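Local atomic coordinates of bacteriocin immunity protein (Pseudomonas aeruginosa, PDB entry 4UHP), a protein that binds the DNase domain of its cognate bacteriocin, pyocin AP41, in a very tight complex and thereby probably neutralises the toxin. Residues D[13-18]-D[47-52]. Residues are numbered along the deposited sequence; the frame is centred on the assembly and turned at random.
Sequences SEFLEI and EVTSHP
Near the centre of the small all-helical fold of this colicin/pyocin immunity protein, Phe-15 of helix 12-19 reaches across to Val-48 and Thr-49 in the last turn of helix 31-49. The closest CA atoms, those of Phe-15 and Val-48, are 10.5 Å apart, a distance bridged by the long phenylalanine from one side and short branched side chains from the other. With CG anti to the backbone N (chi1 -169°), the ring stretches away from its own helix and brings its far end to two methyl groups. Phe-15 CZ lies 3.7 Å from Thr-49 CG2, and Phe-15 CE1 is 4.0 Å from Val-48 CG2; both methyls approach the ring obliquely. Tyr-10, edge-to-face, and Phe-87, its plane inclined by about 45°, also meet this ring, while Leu-7 touches both Phe-15 and Thr-49.

Branching at CB suits Val-48 and Thr-49 to this place, since each offers a compact methyl close to its backbone. Threonine also does a second job. Its chi1 of 67° sets OG1 between the backbone N and carbonyl carbon and turns CG2 to the phenylalanine. Thr-49 OG1 donates to Phe-45 O one turn back and accepts from His-51 N (3.2 Å, 167°), closing an ST turn just where Ser-50, with positive phi, leaves the helix. His-51 NE2 is in turn hydrogen-bonded to Glu-74 OE2 of helix 68-81.

The chemistry across the contact is thus wholly apolar: dispersion and water exclusion make it one small part of the core, and the buried threonine hydroxyl is satisfied locally, so its methyl can face the phenylalanine.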
loop_
_atom_site.group_PDB
_atom_site.type_symbol
_atom_site.label_atom_id
_atom_site.label_comp_id
_atom_site.label_asym_id
_atom_site.label_seq_id
_atom_site.Cartn_x
_atom_site.Cartn_y
_atom_site.Cartn_z
ATOM N N SER D 13 13.062 12.343 -18.070
ATOM C CA SER D 13 12.833 11.020 -18.642
ATOM C C SER D 13 13.361 9.907 -17.737
ATOM O O SER D 13 12.730 8.858 -17.601
ATOM C CB SER D 13 13.476 10.917 -20.026
ATOM O OG SER D 13 13.267 9.631 -20.580
ATOM N N GLU D 14 14.516 10.141 -17.117
ATOM C CA GLU D 14 15.116 9.153 -16.221
ATOM C C GLU D 14 14.289 8.954 -14.959
ATOM O O GLU D 14 14.176 7.840 -14.446
ATOM C CB GLU D 14 16.537 9.564 -15.840
ATOM C CG GLU D 14 17.566 9.359 -16.931
ATOM C CD GLU D 14 18.917 9.931 -16.557
ATOM O OE1 GLU D 14 18.981 10.713 -15.583
ATOM O OE2 GLU D 14 19.912 9.600 -17.236
ATOM N N PHE D 15 13.722 10.043 -14.454
ATOM C CA PHE D 15 12.914 9.991 -13.245
ATOM C C PHE D 15 11.566 9.341 -13.540
ATOM O O PHE D 15 11.041 8.581 -12.724
ATOM C CB PHE D 15 12.723 11.394 -12.671
ATOM C CG PHE D 15 12.138 11.412 -11.290
ATOM C CD1 PHE D 15 12.911 11.069 -10.193
ATOM C CD2 PHE D 15 10.821 11.788 -11.085
ATOM C CE1 PHE D 15 12.379 11.093 -8.918
ATOM C CE2 PHE D 15 10.282 11.812 -9.814
ATOM C CZ PHE D 15 11.062 11.466 -8.729
ATOM N N LEU D 16 11.022 9.641 -14.716
ATOM C CA LEU D 16 9.788 9.020 -15.185
ATOM C C LEU D 16 9.937 7.503 -15.241
ATOM O O LEU D 16 8.995 6.765 -14.959
ATOM C CB LEU D 16 9.407 9.564 -16.564
ATOM C CG LEU D 16 8.154 8.978 -17.217
ATOM C CD1 LEU D 16 6.913 9.321 -16.404
ATOM C CD2 LEU D 16 8.013 9.464 -18.651
ATOM N N GLU D 17 11.136 7.056 -15.603
ATOM C CA GLU D 17 11.468 5.636 -15.664
ATOM C C GLU D 17 11.251 4.944 -14.322
ATOM O O GLU D 17 10.745 3.820 -14.266
ATOM C CB GLU D 17 12.918 5.465 -16.126
ATOM C CG GLU D 17 13.431 4.040 -16.102
ATOM C CD GLU D 17 14.758 3.890 -16.819
ATOM O OE1 GLU D 17 15.354 4.923 -17.192
ATOM O OE2 GLU D 17 15.200 2.738 -17.019
ATOM N N ILE D 18 11.631 5.621 -13.243
ATOM C CA ILE D 18 11.438 5.099 -11.895
ATOM C C ILE D 18 9.961 5.082 -11.515
ATOM O O ILE D 18 9.469 4.110 -10.935
ATOM C CB ILE D 18 12.218 5.926 -10.852
ATOM C CG1 ILE D 18 13.721 5.847 -11.116
ATOM C CG2 ILE D 18 11.904 5.455 -9.443
ATOM C CD1 ILE D 18 14.547 6.621 -10.116
ATOM N N GLU D 47 12.637 11.141 -0.562
ATOM C CA GLU D 47 13.902 11.770 -0.208
ATOM C C GLU D 47 14.315 12.845 -1.208
ATOM O O GLU D 47 14.639 13.967 -0.820
ATOM C CB GLU D 47 15.002 10.714 -0.099
ATOM C CG GLU D 47 16.390 11.283 0.141
ATOM C CD GLU D 47 17.456 10.207 0.183
ATOM O OE1 GLU D 47 17.094 9.017 0.300
ATOM O OE2 GLU D 47 18.655 10.549 0.096
ATOM N N VAL D 48 14.300 12.506 -2.494
ATOM C CA VAL D 48 14.847 13.401 -3.511
ATOM C C VAL D 48 13.874 14.500 -3.938
ATOM O O VAL D 48 14.303 15.570 -4.367
ATOM C CB VAL D 48 15.295 12.621 -4.768
ATOM C CG1 VAL D 48 16.441 11.684 -4.428
ATOM C CG2 VAL D 48 14.130 11.855 -5.377
ATOM N N THR D 49 12.572 14.247 -3.826
ATOM C CA THR D 49 11.585 15.251 -4.221
ATOM C C THR D 49 11.296 16.229 -3.090
ATOM O O THR D 49 10.948 17.386 -3.334
ATOM C CB THR D 49 10.248 14.613 -4.658
ATOM O OG1 THR D 49 9.619 13.988 -3.530
ATOM C CG2 THR D 49 10.470 13.588 -5.768
ATOM N N SER D 50 11.429 15.745 -1.855
ATOM C CA SER D 50 11.091 16.511 -0.654
ATOM C C SER D 50 9.632 16.976 -0.646
ATOM O O SER D 50 9.286 17.931 0.048
ATOM C CB SER D 50 12.023 17.721 -0.498
ATOM O OG SER D 50 13.342 17.321 -0.159
ATOM N N HIS D 51 8.778 16.294 -1.406
ATOM C CA HIS D 51 7.365 16.655 -1.488
ATOM C C HIS D 51 6.672 16.404 -0.149
ATOM O O HIS D 51 6.901 15.373 0.483
ATOM C CB HIS D 51 6.675 15.865 -2.609
ATOM C CG HIS D 51 5.434 16.518 -3.137
ATOM N ND1 HIS D 51 4.224 16.463 -2.480
ATOM C CD2 HIS D 51 5.217 17.238 -4.263
ATOM C CE1 HIS D 51 3.316 17.124 -3.176
ATOM N NE2 HIS D 51 3.892 17.602 -4.264
ATOM N N PRO D 52 5.827 17.351 0.292
ATOM C CA PRO D 52 5.131 17.273 1.583
ATOM C C PRO D 52 4.197 16.071 1.690
ATOM O O PRO D 52 4.037 15.512 2.777
ATOM C CB PRO D 52 4.327 18.577 1.633
ATOM C CG PRO D 52 4.992 19.482 0.657
ATOM C CD PRO D 52 5.507 18.596 -0.427
#